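Local coordinates for entry-fusion complex associated protein OPG083 (Vaccinia virus, PDB 6CJ6) that is a component of the vaccinia virus entry-fusion complex, which fuses viral and cellular membranes to deliver the virion core into the host cytoplasm, at residues F7-N12 with Q133-Q138; C33-G38 with I139-S144; S57-S62 with S144-C149. All coordinates share one frame; numbering follows the deposited sequence.

In the fold
All three contacts use the chain running from strand 133-141 into helix 145-158. Interaction 1 lays the start of helix 10-24 on residues 133-138 of the strand, and interaction 2 brings residues 33-38 against its last residues and the turn beyond. Interaction 3 sets the first turn of helix 145-158 beside that of helix 59-74. Interactions 2 and 3 have centres about 9 Å apart and share Ser144; Asn148 ND2 donates to Asn141 OD1 at 2.8 Å. The centre of interaction 1 is about 21 Å from that of interaction 2, which it touches where Tyr11 OH packs 4.2 Å from Ile139 CA, and about 23 Å from that of interaction 3. Asn148 also bonds Gln120, which lines a pocket holding 2-(2-methoxyethoxy)ethanol.

Interaction 1. Residues F7-N12 with Q133-Q138; sequences FKTLYN and QHMLLQ
Phe7, Tyr11 and Asn12 join the start of helix 10-24 and the loop before it to strand 133-141, the central strand of a three-stranded parallel sheet. A capping box opens the helix: Asn12 OD1 accepts from Thr9 N at 2.8 Å, and Thr9 OG1 accepts a weak N-cap bond from Tyr11 N.

Three hydrogen bonds reach the strand, all ending on its carbonyls. Phe7 N meets His134 O almost straight (171°). Tyr11 OH gives its proton to Gln138 O at a very short 2.5 Å. The amide of Asn12 serves both segments, since its ND2 bonds Leu136 O at 3.2 Å from above the carbonyl plane while OD1 caps the helix; asparagine suits a place needing a donor and an acceptor on one short arm.

Packing contacts fill in between. With CG anti to the backbone N (chi1 -175°), the Phe7 ring presents its edge to the amide oxygen OE1 of Gln133 and to the methyl CE of Met135, and its stacking partner is Tyr162. Flexible Met135 bends at its last torsion, bringing CE within 3.8 Å of Thr9 CG2 as well. Leu137 CD1 packs 3.5 Å from Tyr11 CD2.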
loop_
_atom_site.group_PDB
_atom_site.type_symbol
_atom_site.label_atom_id
_atom_site.label_comp_id
_atom_site.label_asym_id
_atom_site.label_seq_id
_atom_site.Cartn_x
_atom_site.Cartn_y
_atom_site.Cartn_z
ATOM N N PHE A 7 14.549 -9.457 1.582
ATOM C CA PHE A 7 15.131 -8.124 1.728
ATOM C C PHE A 7 13.998 -7.215 2.199
ATOM O O PHE A 7 13.265 -6.635 1.397
ATOM C CB PHE A 7 15.723 -7.673 0.397
ATOM C CG PHE A 7 16.445 -6.358 0.460
ATOM C CD1 PHE A 7 17.702 -6.269 1.037
ATOM C CD2 PHE A 7 15.878 -5.214 -0.078
ATOM C CE1 PHE A 7 18.373 -5.059 1.090
ATOM C CE2 PHE A 7 16.543 -4.002 -0.029
ATOM C CZ PHE A 7 17.792 -3.925 0.557
ATOM N N LYS A 8 13.851 -7.097 3.517
ATOM C CA LYS A 8 12.681 -6.451 4.099
ATOM C C LYS A 8 12.803 -4.933 4.088
ATOM O O LYS A 8 13.888 -4.376 4.266
ATOM C CB LYS A 8 12.460 -6.934 5.531
ATOM C CG LYS A 8 11.685 -8.231 5.619
ATOM C CD LYS A 8 11.569 -8.714 7.047
ATOM C CE LYS A 8 10.832 -10.033 7.096
ATOM N NZ LYS A 8 10.904 -10.638 8.445
ATOM N N THR A 9 11.667 -4.270 3.878
ATOM C CA THR A 9 11.554 -2.820 3.909
ATOM C C THR A 9 10.405 -2.441 4.834
ATOM O O THR A 9 9.745 -3.300 5.426
ATOM C CB THR A 9 11.295 -2.250 2.509
ATOM O OG1 THR A 9 9.949 -2.550 2.119
ATOM C CG2 THR A 9 12.263 -2.838 1.492
ATOM N N LEU A 10 10.156 -1.133 4.946
ATOM C CA LEU A 10 9.060 -0.662 5.786
ATOM C C LEU A 10 7.699 -1.067 5.236
ATOM O O LEU A 10 6.757 -1.259 6.013
ATOM C CB LEU A 10 9.127 0.854 5.961
ATOM C CG LEU A 10 9.894 1.351 7.183
ATOM C CD1 LEU A 10 9.732 2.853 7.334
ATOM C CD2 LEU A 10 9.406 0.629 8.426
ATOM N N TYR A 11 7.567 -1.194 3.912
ATOM C CA TYR A 11 6.281 -1.602 3.357
ATOM C C TYR A 11 5.867 -2.978 3.856
ATOM O O TYR A 11 4.669 -3.246 4.010
ATOM C CB TYR A 11 6.299 -1.553 1.827
ATOM C CG TYR A 11 4.997 -2.020 1.211
ATOM C CD1 TYR A 11 3.862 -1.221 1.252
ATOM C CD2 TYR A 11 4.897 -3.268 0.609
ATOM C CE1 TYR A 11 2.666 -1.649 0.705
ATOM C CE2 TYR A 11 3.710 -3.701 0.051
ATOM C CZ TYR A 11 2.599 -2.888 0.099
ATOM O OH TYR A 11 1.415 -3.316 -0.452
ATOM N N ASN A 12 6.837 -3.861 4.118
ATOM C CA ASN A 12 6.521 -5.158 4.708
ATOM C C ASN A 12 5.800 -4.990 6.040
ATOM O O ASN A 12 4.780 -5.640 6.294
ATOM C CB ASN A 12 7.800 -5.972 4.892
ATOM C CG ASN A 12 8.442 -6.349 3.575
ATOM O OD1 ASN A 12 9.380 -5.692 3.116
ATOM N ND2 ASN A 12 7.939 -7.412 2.956
ATOM N N GLN A 133 18.939 -12.629 -2.484
ATOM C CA GLN A 133 17.838 -12.089 -1.704
ATOM C C GLN A 133 16.653 -11.797 -2.617
ATOM O O GLN A 133 16.745 -11.889 -3.844
ATOM C CB GLN A 133 18.246 -10.817 -0.945
ATOM C CG GLN A 133 19.227 -11.050 0.191
ATOM C CD GLN A 133 19.281 -9.882 1.156
ATOM O OE1 GLN A 133 18.417 -9.740 2.020
ATOM N NE2 GLN A 133 20.295 -9.036 1.009
ATOM N N HIS A 134 15.528 -11.442 -1.998
ATOM C CA HIS A 134 14.324 -11.090 -2.734
ATOM C C HIS A 134 13.556 -10.041 -1.947
ATOM O O HIS A 134 13.549 -10.052 -0.713
ATOM C CB HIS A 134 13.428 -12.310 -2.986
ATOM C CG HIS A 134 12.780 -12.857 -1.750
ATOM N ND1 HIS A 134 13.381 -13.809 -0.952
ATOM C CD2 HIS A 134 11.580 -12.595 -1.181
ATOM C CE1 HIS A 134 12.581 -14.105 0.056
ATOM N NE2 HIS A 134 11.482 -13.382 -0.058
ATOM N N MET A 135 12.910 -9.129 -2.669
ATOM C CA MET A 135 12.033 -8.134 -2.061
ATOM C C MET A 135 10.597 -8.629 -2.177
ATOM O O MET A 135 10.023 -8.637 -3.270
ATOM C CB MET A 135 12.190 -6.765 -2.719
ATOM C CG MET A 135 11.206 -5.736 -2.181
ATOM S SD MET A 135 11.450 -4.071 -2.827
ATOM C CE MET A 135 13.039 -3.656 -2.113
ATOM N N LEU A 136 10.025 -9.046 -1.052
ATOM C CA LEU A 136 8.618 -9.415 -1.026
ATOM C C LEU A 136 7.763 -8.155 -1.041
ATOM O O LEU A 136 7.974 -7.237 -0.243
ATOM C CB LEU A 136 8.313 -10.236 0.226
ATOM C CG LEU A 136 6.841 -10.605 0.408
ATOM C CD1 LEU A 136 6.419 -11.634 -0.633
ATOM C CD2 LEU A 136 6.573 -11.108 1.817
ATOM N N LEU A 137 6.791 -8.114 -1.954
ATOM C CA LEU A 137 5.944 -6.936 -2.152
ATOM C C LEU A 137 4.499 -7.418 -2.276
ATOM O O LEU A 137 4.022 -7.709 -3.376
ATOM C CB LEU A 137 6.393 -6.162 -3.382
ATOM C CG LEU A 137 6.248 -4.646 -3.324
ATOM C CD1 LEU A 137 6.929 -4.121 -2.079
ATOM C CD2 LEU A 137 6.846 -4.014 -4.566
ATOM N N GLN A 138 3.807 -7.502 -1.143
ATOM C CA GLN A 138 2.417 -7.939 -1.121
ATOM C C GLN A 138 1.514 -6.798 -1.572
ATOM O O GLN A 138 1.449 -5.753 -0.916
ATOM C CB GLN A 138 2.041 -8.390 0.286
ATOM C CG GLN A 138 2.727 -9.668 0.714
ATOM C CD GLN A 138 2.935 -9.739 2.207
ATOM O OE1 GLN A 138 3.894 -9.177 2.737
ATOM N NE2 GLN A 138 2.035 -10.430 2.897
#

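Interaction 2. Residues C33-G38 with I139-S144; sequences CAIHIG and IVNTGS. With EDO (1,2-ethanediol), chain P; MOH (methanol), chain B; MOH (methanol), chain C.
Asn141 reaches across to Ile35 and Ile37. CB starts against an apolar neighbour, lying 3.6 Å from Ile37 CG1 as the two side chains run antiparallel alongside one another. CG stands anti to the backbone N (chi1 174°), which carries the amide out toward 33-38 and leaves CG 3.7 Å from Ile35 O. There OD1 turns back on its own segment and accepts from Gly143 N at 2.9 Å, forming an Asx turn; the N-H approaches from well above the carbonyl plane rather than along a lone pair. OD1 also accepts from Asn148 on helix 145-158. At the tip, ND2 makes the one direct hydrogen bond between the segments, to Ile35 O at 2.9 Å, nearly straight (165°) and with the acceptor in the amide plane. Its second partner is Asn53 OD1, so this buried amide is held at both ends and its rotation is fixed.

The Asx turn closes strand 133-141 just before helix 145-158, while 33-38 leads into strand 36-41 of the second three-stranded parallel sheet; the asparagine thus links the end of one sheet's strand to the residue just ahead of an edge strand of the other. Gly143 suits the turn by its positive phi and its lack of a side chain beside Cys33, which is disulfide-bonded to Cys55. Gly143 CA offers a C-H to Ile35 O, 3.6 Å away, and Ile35 CG2 presses on the Gly143 carbonyl carbon C at 3.4 Å. A water accepts from Ala34 N and lies within hydrogen-bonding distance of Gly143 O. Beyond the contact, His36 NE2 shares a hydrogen bond of 2.8 Å with O2 of a 1,2-ethanediol, probably from the crystallisation liquor, met in the plane of the ring.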
loop_
_atom_site.group_PDB
_atom_site.type_symbol
_atom_site.label_atom_id
_atom_site.label_comp_id
_atom_site.label_asym_id
_atom_site.label_seq_id
_atom_site.Cartn_x
_atom_site.Cartn_y
_atom_site.Cartn_z
ATOM N N CYS A 33 -16.057 -7.385 -6.201
ATOM C CA CYS A 33 -14.924 -6.519 -6.504
ATOM C C CYS A 33 -15.210 -5.743 -7.782
ATOM O O CYS A 33 -15.241 -6.321 -8.875
ATOM C CB CYS A 33 -13.633 -7.329 -6.656
ATOM S SG CYS A 33 -13.002 -8.088 -5.137
ATOM N N ALA A 34 -15.438 -4.436 -7.651
ATOM C CA ALA A 34 -15.761 -3.615 -8.810
ATOM C C ALA A 34 -14.574 -3.442 -9.745
ATOM O O ALA A 34 -14.772 -3.140 -10.928
ATOM C CB ALA A 34 -16.271 -2.246 -8.355
ATOM N N ILE A 35 -13.354 -3.624 -9.246
ATOM C CA ILE A 35 -12.145 -3.440 -10.038
ATOM C C ILE A 35 -11.152 -4.532 -9.663
ATOM O O ILE A 35 -11.194 -5.089 -8.562
ATOM C CB ILE A 35 -11.546 -2.024 -9.847
ATOM C CG1 ILE A 35 -10.789 -1.583 -11.101
ATOM C CG2 ILE A 35 -10.631 -1.980 -8.634
ATOM C CD1 ILE A 35 -10.237 -0.178 -11.022
ATOM N N HIS A 36 -10.261 -4.852 -10.600
ATOM C CA HIS A 36 -9.240 -5.868 -10.392
ATOM C C HIS A 36 -7.890 -5.347 -10.862
ATOM O O HIS A 36 -7.808 -4.488 -11.743
ATOM C CB HIS A 36 -9.569 -7.162 -11.140
ATOM C CG HIS A 36 -10.769 -7.877 -10.606
ATOM N ND1 HIS A 36 -12.050 -7.599 -11.028
ATOM C CD2 HIS A 36 -10.882 -8.855 -9.676
ATOM C CE1 HIS A 36 -12.902 -8.378 -10.385
ATOM N NE2 HIS A 36 -12.218 -9.150 -9.558
ATOM N N ILE A 37 -6.831 -5.877 -10.256
ATOM C CA ILE A 37 -5.466 -5.548 -10.657
ATOM C C ILE A 37 -5.100 -6.454 -11.827
ATOM O O ILE A 37 -4.995 -7.673 -11.670
ATOM C CB ILE A 37 -4.482 -5.722 -9.498
ATOM C CG1 ILE A 37 -4.899 -4.859 -8.308
ATOM C CG2 ILE A 37 -3.071 -5.369 -9.946
ATOM C CD1 ILE A 37 -4.898 -3.381 -8.600
ATOM N N GLY A 38 -4.908 -5.864 -13.001
ATOM C CA GLY A 38 -4.611 -6.656 -14.177
ATOM C C GLY A 38 -3.305 -6.283 -14.844
ATOM O O GLY A 38 -3.016 -6.741 -15.951
ATOM N N ILE A 139 0.817 -6.997 -2.687
ATOM C CA ILE A 139 -0.099 -6.011 -3.247
ATOM C C ILE A 139 -1.510 -6.568 -3.123
ATOM O O ILE A 139 -1.809 -7.645 -3.658
ATOM C CB ILE A 139 0.250 -5.673 -4.707
ATOM C CG1 ILE A 139 1.340 -4.600 -4.770
ATOM C CG2 ILE A 139 -0.974 -5.190 -5.462
ATOM C CD1 ILE A 139 2.724 -5.085 -4.431
ATOM N N VAL A 140 -2.376 -5.848 -2.415
ATOM C CA VAL A 140 -3.741 -6.293 -2.160
ATOM C C VAL A 140 -4.711 -5.377 -2.892
ATOM O O VAL A 140 -4.645 -4.149 -2.757
ATOM C CB VAL A 140 -4.049 -6.373 -0.652
ATOM C CG1 VAL A 140 -3.689 -5.074 0.049
ATOM C CG2 VAL A 140 -5.513 -6.720 -0.427
ATOM N N ASN A 141 -5.600 -5.976 -3.680
ATOM C CA ASN A 141 -6.658 -5.245 -4.362
ATOM C C ASN A 141 -7.869 -5.171 -3.442
ATOM O O ASN A 141 -8.370 -6.205 -2.990
ATOM C CB ASN A 141 -7.054 -5.964 -5.650
ATOM C CG ASN A 141 -8.252 -5.325 -6.326
ATOM O OD1 ASN A 141 -8.394 -4.100 -6.327
ATOM N ND2 ASN A 141 -9.131 -6.148 -6.890
ATOM N N THR A 142 -8.344 -3.957 -3.167
ATOM C CA THR A 142 -9.576 -3.783 -2.409
ATOM C C THR A 142 -10.758 -3.387 -3.286
ATOM O O THR A 142 -11.750 -2.859 -2.773
ATOM C CB THR A 142 -9.399 -2.800 -1.252
ATOM O OG1 THR A 142 -8.867 -1.562 -1.745
ATOM C CG2 THR A 142 -8.490 -3.397 -0.183
ATOM N N GLY A 143 -10.682 -3.642 -4.590
ATOM C CA GLY A 143 -11.813 -3.399 -5.460
ATOM C C GLY A 143 -12.213 -1.952 -5.605
ATOM O O GLY A 143 -13.345 -1.668 -6.004
ATOM N N SER A 144 -11.318 -1.025 -5.288
ATOM C CA SER A 144 -11.558 0.396 -5.481
ATOM C C SER A 144 -10.355 0.992 -6.187
ATOM O O SER A 144 -9.213 0.744 -5.787
ATOM C CB SER A 144 -11.765 1.098 -4.140
ATOM O OG SER A 144 -11.544 2.485 -4.259
HETATM C C1 EDO P . -13.372 -11.785 -5.613
HETATM O O1 EDO P . -12.561 -11.786 -4.434
HETATM C C2 EDO P . -12.765 -10.845 -6.647
HETATM O O2 EDO P . -13.428 -11.025 -7.904
HETATM C C MOH B . -6.178 -0.943 -0.567
HETATM O O MOH B . -5.818 -1.144 -1.919
HETATM C C MOH C . -5.107 -6.781 -18.249
HETATM O O MOH C . -5.272 -7.940 -17.457
HETATM O O HOH W 1 -15.478 -3.446 -4.509
#

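Interaction 3. Residues S57-S62 with S144-C149; sequences SNSRLS and SAEANC. Unlike the reference sequence in segment 144-149: Ala147 (reference Arg). With MOH (methanol), chain B.
Ser59 and Ser62 carry the touch of 57-62 on 144-149, against Ser144, Glu146 and Ala147. Asn58, just ahead of them, prepares the helix: as its N-cap, the residue sends OD1 to Leu61 N in a weak bond of 3.4 Å, a task for which a short side chain with an acceptor is well suited.

Ser59 follows, its CB directed at the other segment. CB sits 3.5 Å from Ser144 OG, and OG, placed between the backbone N and the carbonyl carbon (chi1 53°), rests 3.7 Å from Glu146 CG. Each pairs a carbon with an oxygen, so these are van der Waals contacts; Ser144 OG meanwhile is engaged within its own segment. It accepts from Ala147 N at 3.1 Å, nearly straight (170°), as the N-cap of helix 145-158, and gives its own proton to the anti lone pair of Glu146 OE2 at 2.8 Å. The bend of Glu146 at its second torsion folds the carboxylate back to that hydroxyl, and a negative group in the first helical turn probably sits well with the helix dipole.

The contact pairs the N-terminal turns of helices 59-74 and 145-158. Small residues let them come close, with Ser59 CA only 5.5 Å from Ala147 CA. The CB of Arg60 is directed away from 144-149, and its NH1 forms a salt bridge with Glu104 OE1 of helix 102-113. One turn after Ser59, Ser62 is directed inward again, and its CB packs 3.8 Å from the CB of Ala147, a position that is arginine in the reference sequence.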
loop_
_atom_site.group_PDB
_atom_site.type_symbol
_atom_site.label_atom_id
_atom_site.label_comp_id
_atom_site.label_asym_id
_atom_site.label_seq_id
_atom_site.Cartn_x
_atom_site.Cartn_y
_atom_site.Cartn_z
ATOM N N SER A 57 -16.544 -2.816 0.925
ATOM C CA SER A 57 -17.692 -2.031 0.487
ATOM C C SER A 57 -17.283 -0.648 -0.003
ATOM O O SER A 57 -17.781 -0.181 -1.035
ATOM C CB SER A 57 -18.717 -1.935 1.616
ATOM O OG SER A 57 -18.077 -1.804 2.874
ATOM N N ASN A 58 -16.381 0.024 0.709
ATOM C CA ASN A 58 -16.104 1.421 0.415
ATOM C C ASN A 58 -14.632 1.750 0.623
ATOM O O ASN A 58 -13.931 1.105 1.406
ATOM C CB ASN A 58 -16.983 2.351 1.254
ATOM C CG ASN A 58 -17.036 1.947 2.710
ATOM O OD1 ASN A 58 -16.067 1.422 3.256
ATOM N ND2 ASN A 58 -18.177 2.179 3.347
ATOM N N SER A 59 -14.181 2.786 -0.085
ATOM C CA SER A 59 -12.778 3.176 -0.031
ATOM C C SER A 59 -12.439 3.914 1.257
ATOM O O SER A 59 -11.283 3.886 1.698
ATOM C CB SER A 59 -12.432 4.029 -1.249
ATOM O OG SER A 59 -13.335 5.114 -1.378
ATOM N N ARG A 60 -13.424 4.584 1.869
ATOM C CA ARG A 60 -13.168 5.304 3.114
ATOM C C ARG A 60 -12.687 4.361 4.208
ATOM O O ARG A 60 -11.787 4.706 4.983
ATOM C CB ARG A 60 -14.423 6.051 3.571
ATOM C CG ARG A 60 -14.670 7.384 2.878
ATOM C CD ARG A 60 -13.726 8.480 3.372
ATOM N NE ARG A 60 -13.634 8.532 4.827
ATOM C CZ ARG A 60 -12.494 8.475 5.508
ATOM N NH1 ARG A 60 -11.339 8.380 4.868
ATOM N NH2 ARG A 60 -12.508 8.530 6.834
ATOM N N LEU A 61 -13.280 3.167 4.294
ATOM C CA LEU A 61 -12.814 2.183 5.267
ATOM C C LEU A 61 -11.411 1.702 4.925
ATOM O O LEU A 61 -10.590 1.476 5.821
ATOM C CB LEU A 61 -13.786 1.006 5.328
ATOM C CG LEU A 61 -13.357 -0.234 6.114
ATOM C CD1 LEU A 61 -13.068 0.114 7.568
ATOM C CD2 LEU A 61 -14.422 -1.319 6.013
ATOM N N SER A 62 -11.125 1.533 3.633
ATOM C CA SER A 62 -9.786 1.143 3.211
ATOM C C SER A 62 -8.764 2.181 3.655
ATOM O O SER A 62 -7.803 1.863 4.362
ATOM C CB SER A 62 -9.755 0.966 1.690
ATOM O OG SER A 62 -10.668 -0.030 1.266
ATOM N N SER A 144 -11.318 -1.025 -5.288
ATOM C CA SER A 144 -11.558 0.396 -5.481
ATOM C C SER A 144 -10.355 0.992 -6.187
ATOM O O SER A 144 -9.213 0.744 -5.787
ATOM C CB SER A 144 -11.765 1.098 -4.140
ATOM O OG SER A 144 -11.544 2.485 -4.259
ATOM N N ALA A 145 -10.609 1.771 -7.238
ATOM C CA ALA A 145 -9.515 2.437 -7.932
ATOM C C ALA A 145 -8.839 3.464 -7.033
ATOM O O ALA A 145 -7.614 3.625 -7.073
ATOM C CB ALA A 145 -10.024 3.090 -9.216
ATOM N N GLU A 146 -9.618 4.167 -6.208
ATOM C CA GLU A 146 -9.027 5.196 -5.359
ATOM C C GLU A 146 -8.228 4.584 -4.215
ATOM O O GLU A 146 -7.161 5.096 -3.854
ATOM C CB GLU A 146 -10.091 6.182 -4.858
ATOM C CG GLU A 146 -11.457 5.579 -4.562
ATOM C CD GLU A 146 -12.312 5.392 -5.810
ATOM O OE1 GLU A 146 -12.666 6.400 -6.456
ATOM O OE2 GLU A 146 -12.620 4.232 -6.149
ATOM N N ALA A 147 -8.713 3.479 -3.643
ATOM C CA ALA A 147 -7.957 2.814 -2.584
ATOM C C ALA A 147 -6.695 2.157 -3.130
ATOM O O ALA A 147 -5.639 2.212 -2.492
ATOM C CB ALA A 147 -8.833 1.794 -1.858
ATOM N N ASN A 148 -6.785 1.526 -4.305
ATOM C CA ASN A 148 -5.587 0.977 -4.936
ATOM C C ASN A 148 -4.568 2.075 -5.223
ATOM O O ASN A 148 -3.356 1.848 -5.134
ATOM C CB ASN A 148 -5.950 0.248 -6.230
ATOM C CG ASN A 148 -6.649 -1.076 -5.987
ATOM O OD1 ASN A 148 -6.615 -1.622 -4.885
ATOM N ND2 ASN A 148 -7.272 -1.610 -7.031
ATOM N N CYS A 149 -5.045 3.270 -5.583
ATOM C CA CYS A 149 -4.147 4.408 -5.745
ATOM C C CYS A 149 -3.440 4.741 -4.439
ATOM O O CYS A 149 -2.257 5.103 -4.437
ATOM C CB CYS A 149 -4.930 5.624 -6.236
ATOM S SG CYS A 149 -4.097 7.207 -5.965
HETATM C C MOH B . -6.178 -0.943 -0.567
HETATM O O MOH B . -5.818 -1.144 -1.919
#